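Local atomic coordinates of putative D-glycero-D-manno-heptose 7-phosphate kinase (Campylobacter jejuni subsp. jejuni, PDB entry 4N3O), a protein that catalyses the ATP-dependent phosphorylation of D-glycero-alpha-D-manno-heptose 7-phosphate at C-1, a step in building the GDP-heptose used for capsule polysaccharide. Residues T47-E52 with S101-T106. Sequence-based numbering, arbitrary orientation.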
loop_
_atom_site.group_PDB
_atom_site.type_symbol
_atom_site.label_atom_id
_atom_site.label_comp_id
_atom_site.label_asym_id
_atom_site.label_seq_id
_atom_site.Cartn_x
_atom_site.Cartn_y
_atom_site.Cartn_z
ATOM N N THR A 47 14.213 8.029 -10.912
ATOM C CA THR A 47 15.461 8.471 -10.314
ATOM C C THR A 47 16.201 9.297 -11.383
ATOM O O THR A 47 16.378 8.844 -12.526
ATOM C CB THR A 47 16.342 7.310 -9.859
ATOM O OG1 THR A 47 15.790 6.744 -8.676
ATOM C CG2 THR A 47 17.708 7.791 -9.528
ATOM N N LEU A 48 16.636 10.496 -11.013
ATOM C CA LEU A 48 17.370 11.354 -11.942
ATOM C C LEU A 48 18.720 11.658 -11.327
ATOM O O LEU A 48 18.786 12.266 -10.250
ATOM C CB LEU A 48 16.598 12.646 -12.212
ATOM C CG LEU A 48 17.095 13.586 -13.324
ATOM C CD1 LEU A 48 16.074 14.687 -13.545
ATOM C CD2 LEU A 48 18.449 14.191 -13.010
ATOM N N ILE A 49 19.791 11.234 -12.002
ATOM C CA ILE A 49 21.152 11.450 -11.497
ATOM C C ILE A 49 21.977 12.368 -12.389
ATOM O O ILE A 49 22.204 12.079 -13.568
ATOM C CB ILE A 49 21.937 10.124 -11.341
ATOM C CG1 ILE A 49 21.109 9.080 -10.582
ATOM C CG2 ILE A 49 23.254 10.358 -10.604
ATOM C CD1 ILE A 49 21.753 7.716 -10.566
ATOM N N LYS A 50 22.437 13.467 -11.803
ATOM C CA LYS A 50 23.291 14.406 -12.505
ATOM C C LYS A 50 24.630 13.739 -12.789
ATOM O O LYS A 50 25.170 13.020 -11.941
ATOM C CB LYS A 50 23.517 15.672 -11.673
ATOM C CG LYS A 50 24.462 16.668 -12.347
ATOM C CD LYS A 50 24.631 17.961 -11.559
ATOM C CE LYS A 50 25.590 18.910 -12.277
ATOM N NZ LYS A 50 25.671 20.237 -11.616
ATOM N N ARG A 51 25.143 13.963 -13.991
ATOM C CA ARG A 51 26.441 13.417 -14.397
ATOM C C ARG A 51 27.204 14.482 -15.196
ATOM O O ARG A 51 26.604 15.247 -15.944
ATOM C CB ARG A 51 26.263 12.098 -15.164
ATOM C CG ARG A 51 25.271 12.156 -16.305
ATOM C CD ARG A 51 24.915 10.769 -16.838
ATOM N NE ARG A 51 26.010 10.136 -17.567
ATOM C CZ ARG A 51 26.858 9.233 -17.077
ATOM N NH1 ARG A 51 26.761 8.796 -15.829
ATOM N NH2 ARG A 51 27.811 8.749 -17.861
ATOM N N GLU A 52 28.520 14.542 -15.018
ATOM C CA GLU A 52 29.328 15.566 -15.680
ATOM C C GLU A 52 30.234 14.987 -16.744
ATOM O O GLU A 52 31.444 14.968 -16.592
ATOM C CB GLU A 52 30.147 16.334 -14.641
ATOM C CG GLU A 52 29.284 16.966 -13.559
ATOM C CD GLU A 52 30.083 17.748 -12.537
ATOM O OE1 GLU A 52 31.155 18.288 -12.894
ATOM O OE2 GLU A 52 29.624 17.837 -11.377
ATOM N N SER A 101 23.182 17.440 -18.479
ATOM C CA SER A 101 23.783 16.103 -18.492
ATOM C C SER A 101 23.278 15.309 -17.279
ATOM O O SER A 101 23.449 15.734 -16.136
ATOM C CB SER A 101 25.308 16.210 -18.528
ATOM O OG SER A 101 25.913 14.942 -18.748
ATOM N N PHE A 102 22.667 14.154 -17.538
ATOM C CA PHE A 102 22.045 13.360 -16.485
ATOM C C PHE A 102 21.620 12.007 -16.995
ATOM O O PHE A 102 21.604 11.781 -18.206
ATOM C CB PHE A 102 20.748 14.048 -16.063
ATOM C CG PHE A 102 19.730 14.108 -17.181
ATOM C CD1 PHE A 102 19.723 15.169 -18.074
ATOM C CD2 PHE A 102 18.832 13.071 -17.375
ATOM C CE1 PHE A 102 18.821 15.205 -19.126
ATOM C CE2 PHE A 102 17.914 13.107 -18.413
ATOM C CZ PHE A 102 17.905 14.173 -19.292
ATOM N N SER A 103 21.232 11.132 -16.061
ATOM C CA SER A 103 20.672 9.817 -16.382
ATOM C C SER A 103 19.309 9.759 -15.693
ATOM O O SER A 103 19.179 10.187 -14.559
ATOM C CB SER A 103 21.558 8.677 -15.903
ATOM O OG SER A 103 21.602 8.602 -14.493
ATOM N N LEU A 104 18.304 9.241 -16.394
ATOM C CA LEU A 104 16.946 9.158 -15.897
ATOM C C LEU A 104 16.524 7.694 -15.908
ATOM O O LEU A 104 16.572 7.046 -16.961
ATOM C CB LEU A 104 16.019 9.972 -16.802
ATOM C CG LEU A 104 14.544 9.993 -16.408
ATOM C CD1 LEU A 104 14.392 10.707 -15.076
ATOM C CD2 LEU A 104 13.694 10.651 -17.475
ATOM N N HIS A 105 16.102 7.173 -14.752
ATOM C CA HIS A 105 15.747 5.762 -14.650
ATOM C C HIS A 105 14.321 5.653 -14.143
ATOM O O HIS A 105 13.993 6.297 -13.162
ATOM C CB HIS A 105 16.699 5.070 -13.665
ATOM C CG HIS A 105 18.143 5.405 -13.872
ATOM N ND1 HIS A 105 19.020 4.562 -14.517
ATOM C CD2 HIS A 105 18.866 6.494 -13.512
ATOM C CE1 HIS A 105 20.224 5.111 -14.537
ATOM N NE2 HIS A 105 20.157 6.283 -13.931
ATOM N N THR A 106 13.475 4.844 -14.781
ATOM C CA THR A 106 12.076 4.723 -14.343
ATOM C C THR A 106 11.508 3.320 -14.437
ATOM O O THR A 106 12.027 2.475 -15.167
ATOM C CB THR A 106 11.150 5.566 -15.223
ATOM O OG1 THR A 106 11.157 5.042 -16.553
ATOM C CG2 THR A 106 11.603 6.991 -15.262
#
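An antiparallel strand pair in the large mixed sheet of this GHMP kinase joins Thr47–Lys50 to Phe102–His105, the axes running at 168° and 4.6 Å apart. Two hydrogen-bonded pairs carry the ladder: Thr47 and His105 each donate the backbone N-H to the other's carbonyl oxygen, N to O 2.8 Å each way, and Ile49 and Ser103 do the same. Beyond the regular ladder, Arg51 N reaches Ser101 O at a long 3.3 Å from above the carbonyl plane.

Side chains alternate between the two faces. Leu48, Phe102 and Leu104 make the apolar part of one, with Lys50 at its exposed end; Leu48 CD2 lies against Phe102 CB (3.8 Å) while Leu48 CB meets Leu104 CD1. Helix 118-134 packs over this side, where Phe130 makes an edge-to-face ring contact with Phe102: a helix layered on a sheet, the alpha/beta arrangement of the GHMP N-terminal domain. The opposite face, with Thr47, Ile49, Ser103 and His105, mixes polar and apolar groups. Ser103 OG, set between its backbone N and carbonyl carbon (chi1 68°), hydrogen-bonds His105 NE2 at 2.8 Å and sits 3.5 Å from Ile49 CB; the methyl CD1 of Ile49 approaches the imidazole obliquely, 4.0 Å from NE2. With His105 ND1 bonded to Asp59 on the adjoining strand 55-60, both ring nitrogens are engaged, which should restrict rotation of the imidazole. Further along, the aliphatic part of Arg51 lies across the neighbouring backbone, CG 3.4 Å from Phe102 CA, and its guanidinium turns to a salt bridge with Asp53. Thr311 of the second subunit packs against Thr47 and His105.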